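Local coordinates for minor fimbrium subunit Mfa5 (Porphyromonas gingivalis ATCC 33277, PDB 6TO1), which serves as an accessory subunit of the minor fimbriae, pili that mediate biofilm formation and adhesion to host cells and other oral bacteria, at residues Y177-H182 with P203-H208. Sequence-based numbering, arbitrary orientation.
With MG (magnesium ion), chain B; PO4 (phosphate ion), chain C.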
loop_
_atom_site.group_PDB
_atom_site.type_symbol
_atom_site.label_atom_id
_atom_site.label_comp_id
_atom_site.label_asym_id
_atom_site.label_seq_id
_atom_site.Cartn_x
_atom_site.Cartn_y
_atom_site.Cartn_z
ATOM N N TYR A 177 -35.599 -8.102 14.254
ATOM C CA TYR A 177 -36.529 -7.443 15.124
ATOM C C TYR A 177 -37.961 -7.664 14.665
ATOM O O TYR A 177 -38.253 -7.847 13.479
ATOM C CB TYR A 177 -36.254 -5.927 15.245
ATOM C CG TYR A 177 -36.516 -5.136 13.982
ATOM C CD1 TYR A 177 -37.732 -4.508 13.766
ATOM C CD2 TYR A 177 -35.538 -4.988 13.018
ATOM C CE1 TYR A 177 -37.966 -3.778 12.629
ATOM C CE2 TYR A 177 -35.771 -4.268 11.883
ATOM C CZ TYR A 177 -36.986 -3.655 11.690
ATOM O OH TYR A 177 -37.202 -2.911 10.543
ATOM N N ASP A 178 -38.836 -7.643 15.652
ATOM C CA ASP A 178 -40.279 -7.582 15.462
ATOM C C ASP A 178 -40.780 -6.490 16.411
ATOM O O ASP A 178 -40.446 -5.306 16.240
ATOM C CB ASP A 178 -40.935 -8.940 15.710
ATOM C CG ASP A 178 -40.396 -9.659 16.932
ATOM O OD1 ASP A 178 -40.782 -9.287 18.067
ATOM O OD2 ASP A 178 -39.573 -10.614 16.741
ATOM N N HIS A 179 -41.603 -6.843 17.398
ATOM C CA HIS A 179 -41.963 -5.834 18.386
ATOM C C HIS A 179 -40.835 -5.557 19.368
ATOM O O HIS A 179 -40.952 -4.630 20.170
ATOM C CB HIS A 179 -43.246 -6.209 19.157
ATOM C CG HIS A 179 -43.200 -7.545 19.824
ATOM N ND1 HIS A 179 -43.639 -8.689 19.195
ATOM C CD2 HIS A 179 -42.761 -7.925 21.048
ATOM C CE1 HIS A 179 -43.491 -9.718 20.013
ATOM N NE2 HIS A 179 -42.959 -9.281 21.142
ATOM N N GLU A 180 -39.735 -6.305 19.300
ATOM C CA GLU A 180 -38.531 -6.048 20.076
ATOM C C GLU A 180 -37.344 -6.547 19.256
ATOM O O GLU A 180 -37.507 -7.398 18.375
ATOM C CB GLU A 180 -38.594 -6.754 21.444
ATOM C CG GLU A 180 -38.596 -8.234 21.254
ATOM C CD GLU A 180 -38.951 -9.025 22.484
ATOM O OE1 GLU A 180 -38.840 -8.491 23.602
ATOM O OE2 GLU A 180 -39.329 -10.204 22.307
ATOM N N PRO A 181 -36.152 -6.028 19.496
ATOM C CA PRO A 181 -34.989 -6.489 18.738
ATOM C C PRO A 181 -34.395 -7.737 19.375
ATOM O O PRO A 181 -34.575 -8.011 20.572
ATOM C CB PRO A 181 -34.032 -5.287 18.830
ATOM C CG PRO A 181 -34.328 -4.701 20.192
ATOM C CD PRO A 181 -35.834 -4.869 20.357
ATOM N N HIS A 182 -33.660 -8.478 18.551
ATOM C CA HIS A 182 -33.003 -9.711 18.966
ATOM C C HIS A 182 -31.551 -9.725 18.519
ATOM O O HIS A 182 -31.272 -9.551 17.333
ATOM C CB HIS A 182 -33.678 -10.930 18.361
ATOM C CG HIS A 182 -35.157 -10.953 18.561
ATOM N ND1 HIS A 182 -35.729 -11.195 19.794
ATOM C CD2 HIS A 182 -36.183 -10.792 17.689
ATOM C CE1 HIS A 182 -37.046 -11.168 19.674
ATOM N NE2 HIS A 182 -37.348 -10.912 18.413
ATOM N N PRO A 203 -41.937 -14.684 11.055
ATOM C CA PRO A 203 -42.732 -13.449 11.221
ATOM C C PRO A 203 -43.417 -13.365 12.575
ATOM O O PRO A 203 -44.127 -14.281 12.986
ATOM C CB PRO A 203 -43.759 -13.520 10.082
ATOM C CG PRO A 203 -43.310 -14.618 9.175
ATOM C CD PRO A 203 -42.468 -15.556 9.987
ATOM N N ILE A 204 -43.235 -12.226 13.251
ATOM C CA ILE A 204 -43.798 -11.964 14.564
ATOM C C ILE A 204 -44.389 -10.560 14.532
ATOM O O ILE A 204 -43.820 -9.664 13.906
ATOM C CB ILE A 204 -42.738 -12.089 15.681
ATOM C CG1 ILE A 204 -42.212 -13.524 15.746
ATOM C CG2 ILE A 204 -43.297 -11.656 17.008
ATOM C CD1 ILE A 204 -41.066 -13.723 16.725
ATOM N N TRP A 205 -45.526 -10.361 15.197
ATOM C CA TRP A 205 -46.188 -9.060 15.142
ATOM C C TRP A 205 -45.255 -7.942 15.614
ATOM O O TRP A 205 -44.458 -8.110 16.538
ATOM C CB TRP A 205 -47.487 -9.046 16.002
ATOM C CG TRP A 205 -47.291 -9.293 17.489
ATOM C CD1 TRP A 205 -47.326 -10.508 18.153
ATOM C CD2 TRP A 205 -47.022 -8.303 18.507
ATOM N NE1 TRP A 205 -47.071 -10.320 19.493
ATOM C CE2 TRP A 205 -46.904 -8.981 19.738
ATOM C CE3 TRP A 205 -46.887 -6.919 18.491
ATOM C CZ2 TRP A 205 -46.627 -8.320 20.927
ATOM C CZ3 TRP A 205 -46.599 -6.269 19.673
ATOM C CH2 TRP A 205 -46.488 -6.965 20.874
ATOM N N GLY A 206 -45.414 -6.764 15.005
ATOM C CA GLY A 206 -44.756 -5.572 15.502
ATOM C C GLY A 206 -43.529 -5.223 14.683
ATOM O O GLY A 206 -42.774 -6.114 14.320
ATOM N N THR A 207 -43.310 -3.943 14.395
ATOM C CA THR A 207 -42.168 -3.514 13.586
ATOM C C THR A 207 -41.438 -2.392 14.327
ATOM O O THR A 207 -41.657 -1.200 14.069
ATOM C CB THR A 207 -42.617 -3.085 12.184
ATOM O OG1 THR A 207 -43.439 -4.097 11.564
ATOM C CG2 THR A 207 -41.415 -2.789 11.305
ATOM N N HIS A 208 -40.542 -2.778 15.235
ATOM C CA HIS A 208 -39.829 -1.834 16.116
ATOM C C HIS A 208 -38.481 -1.478 15.487
ATOM O O HIS A 208 -37.408 -1.884 15.936
ATOM C CB HIS A 208 -39.662 -2.456 17.493
ATOM C CG HIS A 208 -39.478 -1.484 18.618
ATOM N ND1 HIS A 208 -38.617 -0.408 18.561
ATOM C CD2 HIS A 208 -40.015 -1.469 19.858
ATOM C CE1 HIS A 208 -38.640 0.232 19.721
ATOM N NE2 HIS A 208 -39.494 -0.386 20.518
HETATM MG MG MG B . -43.927 -4.854 9.706
HETATM P P PO4 C . -46.413 -5.488 11.707
HETATM O O1 PO4 C . -46.638 -6.777 12.518
HETATM O O2 PO4 C . -45.956 -4.376 12.642
HETATM O O3 PO4 C . -47.756 -5.095 11.123
HETATM O O4 PO4 C . -45.483 -5.718 10.577
HETATM O O HOH W 1 -42.406 -4.051 8.624
HETATM O O HOH W 2 -44.994 -3.127 9.157
#
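His179 ND1 donates to Trp205 O (2.8 Å), the acceptor lying almost in the imidazole plane, and His208 N donates to Asp178 O (2.7 Å), so the turn at 178-180 is held to the loop 203-208 at two points. With CG lodged between its own N and C (chi1 55°), the His179 ring turns back over the Trp205 indole: a face-to-face stack on the six-membered ring, planes 13° apart and centroids 3.7 Å apart, with His179 CB adding a CH-pi contact. The one histidine thus grips both the carbonyl and the ring of Trp205. Asp178 braces the turn from within: OD1 accepts weak bonds from His179 N and Glu180 N and lies above the other face of the His179 imidazole, near its rim, while OD2 accepts a hydrogen bond from His182 NE2 (2.8 Å) and another from Gln134. The turn links antiparallel strands 170-177 and 181-186 at one side of the von Willebrand factor A sheet, beside the metal site. There Thr207 OG1 binds magnesium (2.1 Å) together with Ser135, Ser137, two waters and a phosphate oxygen, as in a MIDAS; Gly206 N also holds the phosphate. The Gly206 backbone lies close against Asp178 and His179. Ile204 lies against the Asp178 carboxylate, CD1 3.4 Å from OD2, and the Tyr177 ring edge meets Thr207 CG2 while its hydroxyl is hydrogen-bonded to that of Thr209.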